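Local atomic coordinates of uncharacterized protein YPL067C (Saccharomyces cerevisiae, PDB entry 5KCI), a protein that is of unknown function but belongs to the DUF3605 family, resides in the cytoplasm and may be linked to amyloid toxicity. Residues A[63-67]-A[85-90]. Residues are numbered along the deposited sequence; the frame is centred on the assembly and turned at random.
Sequences KLGWS and TLYAVR
L64, in the last turn of helix 56-64, reaches strand 87-91 through a single methyl. Its CD2 lies 3.8 Å from CB of A88 and, on another flank, comes over one face of the R90 guanidinium, 3.7 Å from NH2, the leucine and arginine chains running alongside in opposite senses. The R90 chain bends at chi2 (-78°), which brings its guanidinium back beside its own strand, where NH1 donates to O of V89 at 3.1 Å, with that oxygen in the guanidinium plane but the nitrogen well above the carbonyl plane. This bond helps set how the flat group is turned. A bound zinc ion lies about 4 Å from the A88 side chain. G65 ends the helix in a Schellman motif, its positive phi (82°) swinging the chain round so that the W66 side chain sets out toward 85-90. There the indole pushes its six-membered ring edge-on into the backbone: CZ2 stands 3.7 Å from C of Y87, near the ring plane, and 4.3 Å from CB of A88. NE1 is a loose 3.7 Å from O of T85, which accepts a hydrogen bond from K110 instead. CB of L64 rests 3.7 Å above one face of the indole, nearer the border of the ring than its middle, while K110 adds a cation-pi contact. Replacing W66 with an alanine would probably open a gap beside the Y87-A88 backbone and leave K110 without its aromatic partner. No hydrogen bond crosses between 63-67 and 85-90, so the join rests on van der Waals contact. The Schellman-terminated end of helix 56-64 and the loop tryptophan that follows it thus pack against the start of the outermost strand of the four-stranded antiparallel sheet.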
loop_
_atom_site.group_PDB
_atom_site.type_symbol
_atom_site.label_atom_id
_atom_site.label_comp_id
_atom_site.label_asym_id
_atom_site.label_seq_id
_atom_site.Cartn_x
_atom_site.Cartn_y
_atom_site.Cartn_z
ATOM N N LYS A 63 -7.835 5.597 -13.687
ATOM C CA LYS A 63 -6.393 5.846 -13.754
ATOM C C LYS A 63 -5.595 4.557 -13.825
ATOM O O LYS A 63 -4.533 4.525 -14.458
ATOM C CB LYS A 63 -5.925 6.645 -12.541
ATOM C CG LYS A 63 -6.470 8.060 -12.417
ATOM C CD LYS A 63 -6.269 8.911 -13.670
ATOM C CE LYS A 63 -4.804 9.144 -14.002
ATOM N NZ LYS A 63 -4.668 9.803 -15.331
ATOM N N LEU A 64 -6.057 3.501 -13.160
ATOM C CA LEU A 64 -5.312 2.254 -13.138
ATOM C C LEU A 64 -5.581 1.415 -14.375
ATOM O O LEU A 64 -4.896 0.410 -14.578
ATOM C CB LEU A 64 -5.659 1.449 -11.886
ATOM C CG LEU A 64 -5.160 2.028 -10.561
ATOM C CD1 LEU A 64 -5.534 1.168 -9.379
ATOM C CD2 LEU A 64 -3.652 2.213 -10.583
ATOM N N GLY A 65 -6.555 1.812 -15.189
ATOM C CA GLY A 65 -6.942 1.048 -16.360
ATOM C C GLY A 65 -7.874 -0.092 -16.051
ATOM O O GLY A 65 -7.901 -1.083 -16.792
ATOM N N TRP A 66 -8.630 0.004 -14.956
ATOM C CA TRP A 66 -9.457 -1.095 -14.485
ATOM C C TRP A 66 -10.949 -0.867 -14.719
ATOM O O TRP A 66 -11.759 -1.690 -14.283
ATOM C CB TRP A 66 -9.203 -1.334 -12.994
ATOM C CG TRP A 66 -7.769 -1.763 -12.674
ATOM C CD1 TRP A 66 -6.751 -1.988 -13.575
ATOM C CD2 TRP A 66 -7.213 -2.009 -11.376
ATOM N NE1 TRP A 66 -5.594 -2.362 -12.904
ATOM C CE2 TRP A 66 -5.847 -2.376 -11.558
ATOM C CE3 TRP A 66 -7.719 -1.940 -10.078
ATOM C CZ2 TRP A 66 -4.996 -2.673 -10.484
ATOM C CZ3 TRP A 66 -6.865 -2.239 -9.016
ATOM C CH2 TRP A 66 -5.517 -2.606 -9.231
ATOM N N SER A 67 -11.332 0.213 -15.395
ATOM C CA SER A 67 -12.742 0.471 -15.668
ATOM C C SER A 67 -13.324 -0.592 -16.602
ATOM O O SER A 67 -12.604 -1.307 -17.304
ATOM C CB SER A 67 -12.920 1.859 -16.289
ATOM O OG SER A 67 -12.287 1.940 -17.554
ATOM N N THR A 85 -1.456 -7.736 -14.059
ATOM C CA THR A 85 -2.570 -6.892 -14.447
ATOM C C THR A 85 -3.573 -6.679 -13.328
ATOM O O THR A 85 -4.499 -5.879 -13.497
ATOM C CB THR A 85 -3.330 -7.507 -15.637
ATOM O OG1 THR A 85 -4.022 -8.677 -15.191
ATOM C CG2 THR A 85 -2.383 -7.889 -16.756
ATOM N N LEU A 86 -3.454 -7.416 -12.228
ATOM C CA LEU A 86 -4.436 -7.402 -11.158
ATOM C C LEU A 86 -4.041 -6.493 -10.003
ATOM O O LEU A 86 -4.778 -6.423 -9.012
ATOM C CB LEU A 86 -4.653 -8.826 -10.632
ATOM C CG LEU A 86 -5.273 -9.826 -11.626
ATOM C CD1 LEU A 86 -5.433 -11.199 -10.995
ATOM C CD2 LEU A 86 -6.618 -9.334 -12.127
ATOM N N TYR A 87 -2.889 -5.822 -10.082
ATOM C CA TYR A 87 -2.469 -4.952 -8.999
ATOM C C TYR A 87 -1.599 -3.829 -9.541
ATOM O O TYR A 87 -1.140 -3.856 -10.684
ATOM C CB TYR A 87 -1.725 -5.757 -7.909
ATOM C CG TYR A 87 -0.537 -6.524 -8.415
ATOM C CD1 TYR A 87 0.723 -5.933 -8.540
ATOM C CD2 TYR A 87 -0.669 -7.851 -8.776
ATOM C CE1 TYR A 87 1.815 -6.670 -9.010
ATOM C CE2 TYR A 87 0.412 -8.586 -9.255
ATOM C CZ TYR A 87 1.641 -7.996 -9.380
ATOM O OH TYR A 87 2.710 -8.744 -9.857
ATOM N N ALA A 88 -1.362 -2.836 -8.690
ATOM C CA ALA A 88 -0.510 -1.714 -9.057
ATOM C C ALA A 88 0.053 -1.097 -7.786
ATOM O O ALA A 88 -0.653 -0.972 -6.786
ATOM C CB ALA A 88 -1.288 -0.673 -9.863
ATOM N N VAL A 89 1.320 -0.710 -7.830
ATOM C CA VAL A 89 1.979 -0.058 -6.703
ATOM C C VAL A 89 2.284 1.382 -7.099
ATOM O O VAL A 89 2.781 1.648 -8.202
ATOM C CB VAL A 89 3.236 -0.831 -6.255
ATOM C CG1 VAL A 89 4.229 -0.939 -7.361
ATOM C CG2 VAL A 89 3.864 -0.159 -5.046
ATOM N N ARG A 90 1.943 2.319 -6.210
ATOM C CA ARG A 90 2.161 3.741 -6.416
ATOM C C ARG A 90 2.790 4.341 -5.173
ATOM O O ARG A 90 2.637 3.812 -4.075
ATOM C CB ARG A 90 0.844 4.479 -6.705
ATOM C CG ARG A 90 0.133 4.038 -7.964
ATOM C CD ARG A 90 0.776 4.629 -9.192
ATOM N NE ARG A 90 0.072 4.305 -10.432
ATOM C CZ ARG A 90 0.215 3.171 -11.111
ATOM N NH1 ARG A 90 1.025 2.225 -10.675
ATOM N NH2 ARG A 90 -0.471 2.978 -12.230
#